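Local coordinates for beta-galactosidase (Trichoderma reesei, PDB 3OG2), which probably hydrolyses terminal non-reducing beta-D-galactose residues of beta-D-galactosides, at residues A[926-931]-A[941-946]; A[919-924]-A[954-959]; A[49-54]-A[327-332]. One frame throughout, in Å; residues are numbered along the deposited sequence.

Overall arrangement
From the N terminus, residues 49-54 come first, just beyond the first long strand of the TIM barrel; interaction 3 joins them to 327-332, beyond its last strand, closing a loop of 272 residues that embraces most of the barrel. Interactions 2 and 1 follow much later in a beta-sandwich domain. The pairing of 919-924 with 954-959 closes a 29-residue loop, and interaction 1, with 9 residues between its segments, is nested inside it. These two meet where strands 917-923 and 926-932 pair, as at Tyr928 N and Leu921 O. Strand 926-932 also reaches interaction 3, through Gln927 O and Gly331 N, tying sandwich to barrel.

Interaction 1 (A[926-931]-A[941-946]); sequences FQYGKY and FPVPEG. With NAG (2-acetamido-2-deoxy-beta-D-glucopyranose), chain C.
Phe941 pushes its ring against the backbone of residues 928 to 930 and against the side of Tyr931. Its CG stands anti to the carbonyl carbon (chi1 -66°), which carries CD2 to 3.5 Å from Gly929 CA. A side chain at position 929 would collide with this ring, and the backbone angles there independently call for glycine. At the ring edge lie Lys930 O and the Tyr931 ring, whose CD1 is 3.7 Å from Phe941 CE1; the two side chains cross at about a right angle. Beyond it, Tyr931 CE1 lies 3.3 Å from NAG C8, the acetamide methyl of an N-acetylglucosamine. Pro942 contributes mainly its carbonyl: a water donates to Pro942 O and to Tyr928 O, 2.8 Å from each, and thereby bridges two backbones that lack a direct bond. Val943 follows, placing CG1 over the centre of the Tyr928 ring, 4.2 Å from the centroid and 12° off its normal, a CH-pi contact, while CG2 packs on Tyr928 CB. Pro944 then meets the outer part of that ring, its CD lying 3.6 Å from Tyr928 CE1 and its CG close to the phenol oxygen. The two strands run nearly antiparallel, at 170°, but their axes stay 7.1 Å apart, for they belong to different sheets of the sandwich. Strand 926-932 is the edge of one sheet, pairing with 917-923 through a classic beta bulge in which Tyr928 and Gly929 both face Leu921, whereas strand 940-943 pairs with 900-908 in the other.

Interaction 2 (A[919-924]-A[954-959]); sequences ALLYVN and NWIGVA
Asn954 OD1 accepts two N-H groups: ND2 of Asn924, 2.9 Å away, and the backbone N of Asp949. The Asn924 bond lies in the carbonyl plane of Asn954, on a lone pair, and Asn954 OD1 lies almost in the amide plane of Asn924; the two amides are nearly coplanar, 29° apart. Asn924 uses its other end as well, OD1 taking the backbone N of Trp955 at 2.8 Å, and ND2 also reaches Ile947 O. Its CG lies anti to the carbonyl carbon (chi1 -66°), which brings the amide alongside the start of strand 953-962. With an alanine here, Trp955 N would probably lose its acceptor and Asn954 OD1 the donor from Asn924, loosening the strand end. The backbone still contributes a nearly straight bond at this point, from Asn924 N to Trp955 O, 2.8 Å long. Further in, strands 917-923 and 953-962 are antiparallel neighbours in a five-stranded sheet of the sandwich, with 953-962 at its centre. Tyr922 and Gly957 form a hydrogen-bonded pair, Gly957 N to Tyr922 O being 2.8 Å, and Leu920 with Ala959 makes the next such pair. Leu920 CB and Ala959 CB touch at 4.0 Å on the face that also bears Tyr922, whose hydroxyl bonds to Glu848. On the other face Val923 and Ile956 lie side by side, pointing the same way. Phe906 of strand 900-908 packs against Leu921, Val923 and Ile956 from the facing sheet.

Interaction 3 (A[49-54]-A[327-332]); sequences PFRLPV and GTNWGN
Beside the galactose-binding site, two buried loops lock together: Arg51 lies about 4 Å by side chain from Ala121, and Phe50 equally near Tyr76, both residues that contact galactose in complexes of this enzyme. Arg51 grips Asn329 side-on, its NE and NH2 both donating to the single oxygen OD1, at 2.9 and 2.8 Å. The oxygen lies in the guanidinium plane, only 4° out of it, whereas the amide itself is turned 57° against that plane. An arginine chain extended from CG to NE runs alongside Asn329 to bring this about. NH1 turns to His48 ND1 and Ala121 O, and Tyr342 makes a cation-pi contact, so that the guanidinium is fixed on several sides. These loops follow strands 38-47 and 318-321, parallel neighbours in the TIM barrel, and therefore sit at the C-terminal end of its strands, where the active site of this fold lies. A backbone bond reinforces the junction: Thr328 N donates to Arg51 O, 3.1 Å. At Gly327 a side chain would run into Arg51 O, and the positive phi there suits glycine too. Trp330 adds its indole N-H, NE1 to Phe50 O at 2.8 Å; its CG sits between the backbone N and the carbonyl carbon (chi1 68°), which sets NE1 within bonding distance of Phe50 O. Over one face of the indole comes Pro53, the centre of an inverse gamma turn, its CG 3.8 Å from the centroid of the five-membered ring in a CH-pi contact. Tyr928 of the sandwich domain touches both Pro53 and Trp330.

Interaction 1 (A[926-931]-A[941-946])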
loop_
_atom_site.group_PDB
_atom_site.type_symbol
_atom_site.label_atom_id
_atom_site.label_comp_id
_atom_site.label_asym_id
_atom_site.label_seq_id
_atom_site.Cartn_x
_atom_site.Cartn_y
_atom_site.Cartn_z
ATOM N N PHE A 926 9.230 -12.321 14.196
ATOM C CA PHE A 926 9.014 -11.089 13.434
ATOM C C PHE A 926 8.385 -10.012 14.297
ATOM O O PHE A 926 7.357 -10.273 14.942
ATOM C CB PHE A 926 8.057 -11.371 12.279
ATOM C CG PHE A 926 8.697 -12.222 11.164
ATOM C CD1 PHE A 926 8.710 -13.599 11.209
ATOM C CD2 PHE A 926 9.281 -11.530 10.083
ATOM C CE1 PHE A 926 9.294 -14.341 10.170
ATOM C CE2 PHE A 926 9.835 -12.266 9.049
ATOM C CZ PHE A 926 9.857 -13.641 9.096
ATOM N N GLN A 927 8.986 -8.833 14.290
ATOM C CA GLN A 927 8.324 -7.736 15.066
ATOM C C GLN A 927 7.183 -7.200 14.227
ATOM O O GLN A 927 7.360 -6.829 13.085
ATOM C CB GLN A 927 9.352 -6.680 15.425
ATOM C CG GLN A 927 8.831 -5.722 16.513
ATOM C CD GLN A 927 8.483 -4.405 15.861
ATOM O OE1 GLN A 927 7.399 -4.247 15.291
ATOM N NE2 GLN A 927 9.405 -3.443 15.931
ATOM N N TYR A 928 5.978 -7.264 14.785
ATOM C CA TYR A 928 4.745 -6.931 14.102
ATOM C C TYR A 928 3.958 -5.874 14.846
ATOM O O TYR A 928 2.728 -5.771 14.697
ATOM C CB TYR A 928 3.899 -8.218 13.797
ATOM C CG TYR A 928 3.942 -8.509 12.297
ATOM C CD1 TYR A 928 3.049 -7.932 11.445
ATOM C CD2 TYR A 928 4.921 -9.377 11.779
ATOM C CE1 TYR A 928 3.118 -8.225 10.065
ATOM C CE2 TYR A 928 5.017 -9.665 10.405
ATOM C CZ TYR A 928 4.093 -9.076 9.563
ATOM O OH TYR A 928 4.192 -9.349 8.217
ATOM N N GLY A 929 4.645 -5.071 15.660
ATOM C CA GLY A 929 3.866 -3.968 16.254
ATOM C C GLY A 929 4.713 -3.183 17.270
ATOM O O GLY A 929 5.446 -3.771 18.108
ATOM N N LYS A 930 4.586 -1.881 17.179
ATOM C CA LYS A 930 5.067 -0.974 18.177
ATOM C C LYS A 930 3.809 -0.266 18.674
ATOM O O LYS A 930 3.129 0.437 17.972
ATOM C CB LYS A 930 6.070 0.030 17.538
ATOM C CG LYS A 930 6.611 1.007 18.572
ATOM C CD LYS A 930 7.900 1.700 18.109
ATOM C CE LYS A 930 9.139 0.882 18.394
ATOM N NZ LYS A 930 10.422 1.581 18.082
ATOM N N TYR A 931 3.534 -0.498 19.956
ATOM C CA TYR A 931 2.355 0.032 20.622
ATOM C C TYR A 931 2.803 1.098 21.597
ATOM O O TYR A 931 3.688 0.856 22.410
ATOM C CB TYR A 931 1.670 -1.115 21.397
ATOM C CG TYR A 931 0.446 -0.633 22.164
ATOM C CD1 TYR A 931 -0.725 -0.364 21.457
ATOM C CD2 TYR A 931 0.483 -0.440 23.525
ATOM C CE1 TYR A 931 -1.860 0.092 22.135
ATOM C CE2 TYR A 931 -0.623 0.001 24.263
ATOM C CZ TYR A 931 -1.783 0.256 23.534
ATOM O OH TYR A 931 -2.916 0.697 24.184
ATOM N N PHE A 941 -3.365 -4.974 15.791
ATOM C CA PHE A 941 -2.147 -5.321 15.048
ATOM C C PHE A 941 -2.374 -6.575 14.231
ATOM O O PHE A 941 -2.267 -7.674 14.794
ATOM C CB PHE A 941 -0.950 -5.528 16.032
ATOM C CG PHE A 941 -0.617 -4.192 16.687
ATOM C CD1 PHE A 941 -1.253 -3.743 17.819
ATOM C CD2 PHE A 941 0.379 -3.368 16.104
ATOM C CE1 PHE A 941 -0.917 -2.507 18.419
ATOM C CE2 PHE A 941 0.741 -2.156 16.713
ATOM C CZ PHE A 941 0.090 -1.721 17.842
ATOM N N PRO A 942 -2.730 -6.454 12.959
ATOM C CA PRO A 942 -2.958 -7.671 12.140
ATOM C C PRO A 942 -1.623 -8.332 11.866
ATOM O O PRO A 942 -0.569 -7.651 11.727
ATOM C CB PRO A 942 -3.510 -7.123 10.823
ATOM C CG PRO A 942 -3.016 -5.719 10.765
ATOM C CD PRO A 942 -2.971 -5.227 12.189
ATOM N N VAL A 943 -1.620 -9.647 11.778
ATOM C CA VAL A 943 -0.432 -10.446 11.460
ATOM C C VAL A 943 -0.858 -11.453 10.428
ATOM O O VAL A 943 -1.812 -12.159 10.715
ATOM C CB VAL A 943 0.188 -11.100 12.702
ATOM C CG1 VAL A 943 1.433 -11.865 12.283
ATOM C CG2 VAL A 943 0.490 -10.010 13.745
ATOM N N PRO A 944 -0.226 -11.534 9.265
ATOM C CA PRO A 944 -0.755 -12.438 8.239
ATOM C C PRO A 944 -0.502 -13.915 8.500
ATOM O O PRO A 944 0.507 -14.313 9.044
ATOM C CB PRO A 944 0.046 -12.052 6.993
ATOM C CG PRO A 944 1.318 -11.479 7.535
ATOM C CD PRO A 944 0.981 -10.804 8.841
ATOM N N GLU A 945 -1.484 -14.741 8.040
ATOM C CA GLU A 945 -1.209 -16.147 7.845
ATOM C C GLU A 945 0.067 -16.303 7.038
ATOM O O GLU A 945 0.271 -15.535 6.097
ATOM C CB GLU A 945 -2.406 -16.782 7.096
ATOM C CG GLU A 945 -2.302 -18.301 7.000
ATOM C CD GLU A 945 -3.487 -18.876 6.267
ATOM O OE1 GLU A 945 -4.569 -18.228 6.231
ATOM O OE2 GLU A 945 -3.359 -19.995 5.726
ATOM N N GLY A 946 0.938 -17.241 7.411
ATOM C CA GLY A 946 2.255 -17.306 6.751
ATOM C C GLY A 946 3.272 -16.930 7.785
ATOM O O GLY A 946 4.215 -17.679 8.091
HETATM C C1 NAG C . -4.954 5.636 24.790
HETATM C C2 NAG C . -4.467 6.135 23.418
HETATM C C3 NAG C . -3.769 7.487 23.625
HETATM C C4 NAG C . -4.711 8.491 24.306
HETATM C C5 NAG C . -5.321 7.851 25.577
HETATM C C6 NAG C . -6.391 8.742 26.202
HETATM C C7 NAG C . -3.727 4.392 21.872
HETATM C C8 NAG C . -2.758 3.232 21.685
HETATM N N2 NAG C . -3.482 5.165 22.916
HETATM O O3 NAG C . -3.318 7.965 22.370
HETATM O O4 NAG C . -3.935 9.594 24.743
HETATM O O5 NAG C . -5.881 6.588 25.283
HETATM O O6 NAG C . -6.691 8.184 27.499
HETATM O O7 NAG C . -4.686 4.551 21.139
HETATM O O HOH W 1 0.561 -5.444 12.965
#

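Interaction 2 (A[919-924]-A[954-959])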
loop_
_atom_site.group_PDB
_atom_site.type_symbol
_atom_site.label_atom_id
_atom_site.label_comp_id
_atom_site.label_asym_id
_atom_site.label_seq_id
_atom_site.Cartn_x
_atom_site.Cartn_y
_atom_site.Cartn_z
ATOM N N ALA A 919 5.094 -0.961 24.046
ATOM C CA ALA A 919 5.218 -2.414 23.926
ATOM C C ALA A 919 5.637 -2.741 22.494
ATOM O O ALA A 919 5.370 -1.983 21.528
ATOM C CB ALA A 919 3.873 -3.102 24.216
ATOM N N LEU A 920 6.327 -3.840 22.351
ATOM C CA LEU A 920 6.672 -4.422 21.061
ATOM C C LEU A 920 5.993 -5.805 20.980
ATOM O O LEU A 920 6.045 -6.556 21.946
ATOM C CB LEU A 920 8.171 -4.595 20.902
ATOM C CG LEU A 920 8.992 -3.320 21.000
ATOM C CD1 LEU A 920 10.463 -3.662 21.088
ATOM C CD2 LEU A 920 8.737 -2.483 19.731
ATOM N N LEU A 921 5.423 -6.068 19.815
ATOM C CA LEU A 921 4.748 -7.344 19.558
ATOM C C LEU A 921 5.624 -8.193 18.628
ATOM O O LEU A 921 5.993 -7.684 17.556
ATOM C CB LEU A 921 3.373 -7.084 18.918
ATOM C CG LEU A 921 2.637 -8.335 18.461
ATOM C CD1 LEU A 921 2.183 -9.215 19.634
ATOM C CD2 LEU A 921 1.412 -7.886 17.645
ATOM N N TYR A 922 5.935 -9.414 18.976
ATOM C CA TYR A 922 6.658 -10.333 18.127
ATOM C C TYR A 922 5.802 -11.551 17.868
ATOM O O TYR A 922 5.112 -12.041 18.766
ATOM C CB TYR A 922 7.930 -10.741 18.812
ATOM C CG TYR A 922 9.047 -9.737 18.721
ATOM C CD1 TYR A 922 9.927 -9.922 17.646
ATOM C CD2 TYR A 922 9.337 -8.703 19.591
ATOM C CE1 TYR A 922 11.032 -9.171 17.337
ATOM C CE2 TYR A 922 10.488 -7.906 19.269
ATOM C CZ TYR A 922 11.289 -8.122 18.192
ATOM O OH TYR A 922 12.440 -7.364 17.903
ATOM N N VAL A 923 5.843 -11.999 16.640
ATOM C CA VAL A 923 5.173 -13.257 16.257
ATOM C C VAL A 923 6.180 -14.117 15.505
ATOM O O VAL A 923 6.622 -13.719 14.423
ATOM C CB VAL A 923 3.926 -13.007 15.426
ATOM C CG1 VAL A 923 3.348 -14.372 15.011
ATOM C CG2 VAL A 923 2.938 -12.155 16.219
ATOM N N ASN A 924 6.549 -15.259 16.021
ATOM C CA ASN A 924 7.516 -16.160 15.441
ATOM C C ASN A 924 8.769 -15.428 15.005
ATOM O O ASN A 924 9.377 -15.677 13.966
ATOM C CB ASN A 924 6.890 -16.923 14.252
ATOM C CG ASN A 924 5.788 -17.841 14.763
ATOM O OD1 ASN A 924 5.913 -18.418 15.850
ATOM N ND2 ASN A 924 4.704 -17.995 14.027
ATOM N N ASN A 954 2.867 -21.467 17.531
ATOM C CA ASN A 954 3.421 -20.133 17.299
ATOM C C ASN A 954 4.035 -19.657 18.608
ATOM O O ASN A 954 3.626 -20.141 19.677
ATOM C CB ASN A 954 2.303 -19.178 16.895
ATOM C CG ASN A 954 1.664 -19.622 15.600
ATOM O OD1 ASN A 954 2.189 -19.311 14.517
ATOM N ND2 ASN A 954 0.560 -20.340 15.702
ATOM N N TRP A 955 4.965 -18.727 18.507
ATOM C CA TRP A 955 5.535 -18.062 19.699
ATOM C C TRP A 955 5.163 -16.603 19.596
ATOM O O TRP A 955 5.434 -15.985 18.533
ATOM C CB TRP A 955 7.059 -18.256 19.649
ATOM C CG TRP A 955 7.270 -19.627 20.291
ATOM C CD1 TRP A 955 7.399 -20.806 19.581
ATOM C CD2 TRP A 955 7.322 -19.926 21.689
ATOM N NE1 TRP A 955 7.551 -21.813 20.498
ATOM C CE2 TRP A 955 7.511 -21.317 21.783
ATOM C CE3 TRP A 955 7.243 -19.190 22.879
ATOM C CZ2 TRP A 955 7.622 -21.969 23.027
ATOM C CZ3 TRP A 955 7.352 -19.830 24.123
ATOM C CH2 TRP A 955 7.543 -21.230 24.188
ATOM N N ILE A 956 4.548 -16.063 20.631
ATOM C CA ILE A 956 4.127 -14.672 20.707
ATOM C C ILE A 956 4.905 -13.950 21.802
ATOM O O ILE A 956 5.054 -14.463 22.910
ATOM C CB ILE A 956 2.619 -14.539 20.979
ATOM C CG1 ILE A 956 1.731 -15.005 19.823
ATOM C CG2 ILE A 956 2.273 -13.114 21.380
ATOM C CD1 ILE A 956 1.989 -14.275 18.523
ATOM N N GLY A 957 5.407 -12.761 21.482
ATOM C CA GLY A 957 6.238 -12.021 22.404
ATOM C C GLY A 957 5.670 -10.653 22.616
ATOM O O GLY A 957 5.196 -10.002 21.667
ATOM N N VAL A 958 5.725 -10.165 23.851
ATOM C CA VAL A 958 5.337 -8.807 24.159
ATOM C C VAL A 958 6.431 -8.203 25.056
ATOM O O VAL A 958 6.659 -8.673 26.172
ATOM C CB VAL A 958 3.990 -8.762 24.876
ATOM C CG1 VAL A 958 3.612 -7.322 25.244
ATOM C CG2 VAL A 958 2.909 -9.414 24.049
ATOM N N ALA A 959 7.076 -7.132 24.570
ATOM C CA ALA A 959 7.978 -6.334 25.401
ATOM C C ALA A 959 7.126 -5.254 26.050
ATOM O O ALA A 959 6.292 -4.694 25.389
ATOM C CB ALA A 959 9.130 -5.721 24.588
#

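Interaction 3 (A[49-54]-A[327-332])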
loop_
_atom_site.group_PDB
_atom_site.type_symbol
_atom_site.label_atom_id
_atom_site.label_comp_id
_atom_site.label_asym_id
_atom_site.label_seq_id
_atom_site.Cartn_x
_atom_site.Cartn_y
_atom_site.Cartn_z
ATOM N N PRO A 49 6.416 -5.149 -1.999
ATOM C CA PRO A 49 6.661 -6.552 -1.607
ATOM C C PRO A 49 7.235 -6.648 -0.210
ATOM O O PRO A 49 6.932 -7.605 0.514
ATOM C CB PRO A 49 7.623 -7.078 -2.671
ATOM C CG PRO A 49 8.108 -5.908 -3.432
ATOM C CD PRO A 49 7.064 -4.808 -3.286
ATOM N N PHE A 50 8.070 -5.682 0.187
ATOM C CA PHE A 50 8.680 -5.791 1.508
ATOM C C PHE A 50 7.728 -5.524 2.652
ATOM O O PHE A 50 8.118 -5.773 3.803
ATOM C CB PHE A 50 9.898 -4.830 1.562
ATOM C CG PHE A 50 9.544 -3.398 1.214
ATOM C CD1 PHE A 50 9.048 -2.541 2.194
ATOM C CD2 PHE A 50 9.726 -2.940 -0.104
ATOM C CE1 PHE A 50 8.687 -1.223 1.904
ATOM C CE2 PHE A 50 9.336 -1.632 -0.379
ATOM C CZ PHE A 50 8.814 -0.783 0.585
ATOM N N ARG A 51 6.520 -5.048 2.369
ATOM C CA ARG A 51 5.511 -4.829 3.424
ATOM C C ARG A 51 4.583 -6.040 3.614
ATOM O O ARG A 51 3.686 -5.996 4.451
ATOM C CB ARG A 51 4.697 -3.592 3.098
ATOM C CG ARG A 51 5.507 -2.335 3.549
ATOM C CD ARG A 51 4.884 -1.047 3.051
ATOM N NE ARG A 51 5.246 0.099 3.904
ATOM C CZ ARG A 51 5.577 1.301 3.470
ATOM N NH1 ARG A 51 5.741 1.616 2.186
ATOM N NH2 ARG A 51 5.777 2.204 4.425
ATOM N N LEU A 52 4.876 -7.153 2.924
ATOM C CA LEU A 52 4.120 -8.402 3.054
ATOM C C LEU A 52 5.129 -9.539 2.917
ATOM O O LEU A 52 5.335 -10.038 1.792
ATOM C CB LEU A 52 2.997 -8.494 1.996
ATOM C CG LEU A 52 2.165 -9.784 2.093
ATOM C CD1 LEU A 52 1.533 -9.970 3.441
ATOM C CD2 LEU A 52 1.091 -9.760 1.004
ATOM N N PRO A 53 5.799 -9.906 4.003
ATOM C CA PRO A 53 6.900 -10.891 3.926
ATOM C C PRO A 53 6.374 -12.309 3.943
ATOM O O PRO A 53 6.876 -13.173 4.694
ATOM C CB PRO A 53 7.714 -10.548 5.177
ATOM C CG PRO A 53 6.654 -10.128 6.188
ATOM C CD PRO A 53 5.638 -9.346 5.347
ATOM N N VAL A 54 5.396 -12.561 3.084
ATOM C CA VAL A 54 4.797 -13.919 2.960
ATOM C C VAL A 54 4.698 -14.183 1.474
ATOM O O VAL A 54 3.721 -13.754 0.815
ATOM C CB VAL A 54 3.419 -13.996 3.583
ATOM C CG1 VAL A 54 2.819 -15.414 3.430
ATOM C CG2 VAL A 54 3.456 -13.629 5.075
ATOM N N GLY A 327 -0.244 -3.052 3.286
ATOM C CA GLY A 327 0.533 -3.951 4.120
ATOM C C GLY A 327 0.979 -3.309 5.447
ATOM O O GLY A 327 0.287 -2.436 6.015
ATOM N N THR A 328 2.124 -3.785 5.937
ATOM C CA THR A 328 2.493 -3.478 7.304
ATOM C C THR A 328 3.948 -3.064 7.406
ATOM O O THR A 328 4.820 -3.700 6.757
ATOM C CB THR A 328 2.296 -4.754 8.165
ATOM O OG1 THR A 328 0.898 -5.169 7.986
ATOM C CG2 THR A 328 2.515 -4.497 9.632
ATOM N N ASN A 329 4.228 -2.048 8.222
ATOM C CA ASN A 329 5.615 -1.664 8.513
ATOM C C ASN A 329 6.166 -2.578 9.616
ATOM O O ASN A 329 6.465 -2.083 10.751
ATOM C CB ASN A 329 5.657 -0.198 8.950
ATOM C CG ASN A 329 5.096 0.725 7.913
ATOM O OD1 ASN A 329 5.451 0.629 6.726
ATOM N ND2 ASN A 329 4.165 1.600 8.314
ATOM N N TRP A 330 6.286 -3.860 9.333
ATOM C CA TRP A 330 6.836 -4.784 10.315
ATOM C C TRP A 330 8.310 -4.535 10.487
ATOM O O TRP A 330 8.986 -3.879 9.672
ATOM C CB TRP A 330 6.512 -6.240 9.843
ATOM C CG TRP A 330 7.295 -6.557 8.591
ATOM C CD1 TRP A 330 6.956 -6.289 7.300
ATOM C CD2 TRP A 330 8.581 -7.201 8.566
ATOM N NE1 TRP A 330 7.952 -6.726 6.471
ATOM C CE2 TRP A 330 8.971 -7.280 7.208
ATOM C CE3 TRP A 330 9.457 -7.689 9.551
ATOM C CZ2 TRP A 330 10.184 -7.846 6.805
ATOM C CZ3 TRP A 330 10.654 -8.252 9.146
ATOM C CH2 TRP A 330 10.989 -8.318 7.814
ATOM N N GLY A 331 8.859 -5.064 11.593
ATOM C CA GLY A 331 10.332 -5.092 11.734
ATOM C C GLY A 331 10.984 -3.722 11.625
ATOM O O GLY A 331 12.058 -3.621 11.042
ATOM N N ASN A 332 10.389 -2.681 12.186
ATOM C CA ASN A 332 10.960 -1.333 12.205
ATOM C C ASN A 332 11.199 -0.783 10.806
ATOM O O ASN A 332 11.994 0.192 10.674
ATOM C CB ASN A 332 12.270 -1.307 13.004
ATOM C CG ASN A 332 12.040 -1.785 14.419
ATOM O OD1 ASN A 332 11.198 -1.224 15.154
ATOM N ND2 ASN A 332 12.826 -2.772 14.802
#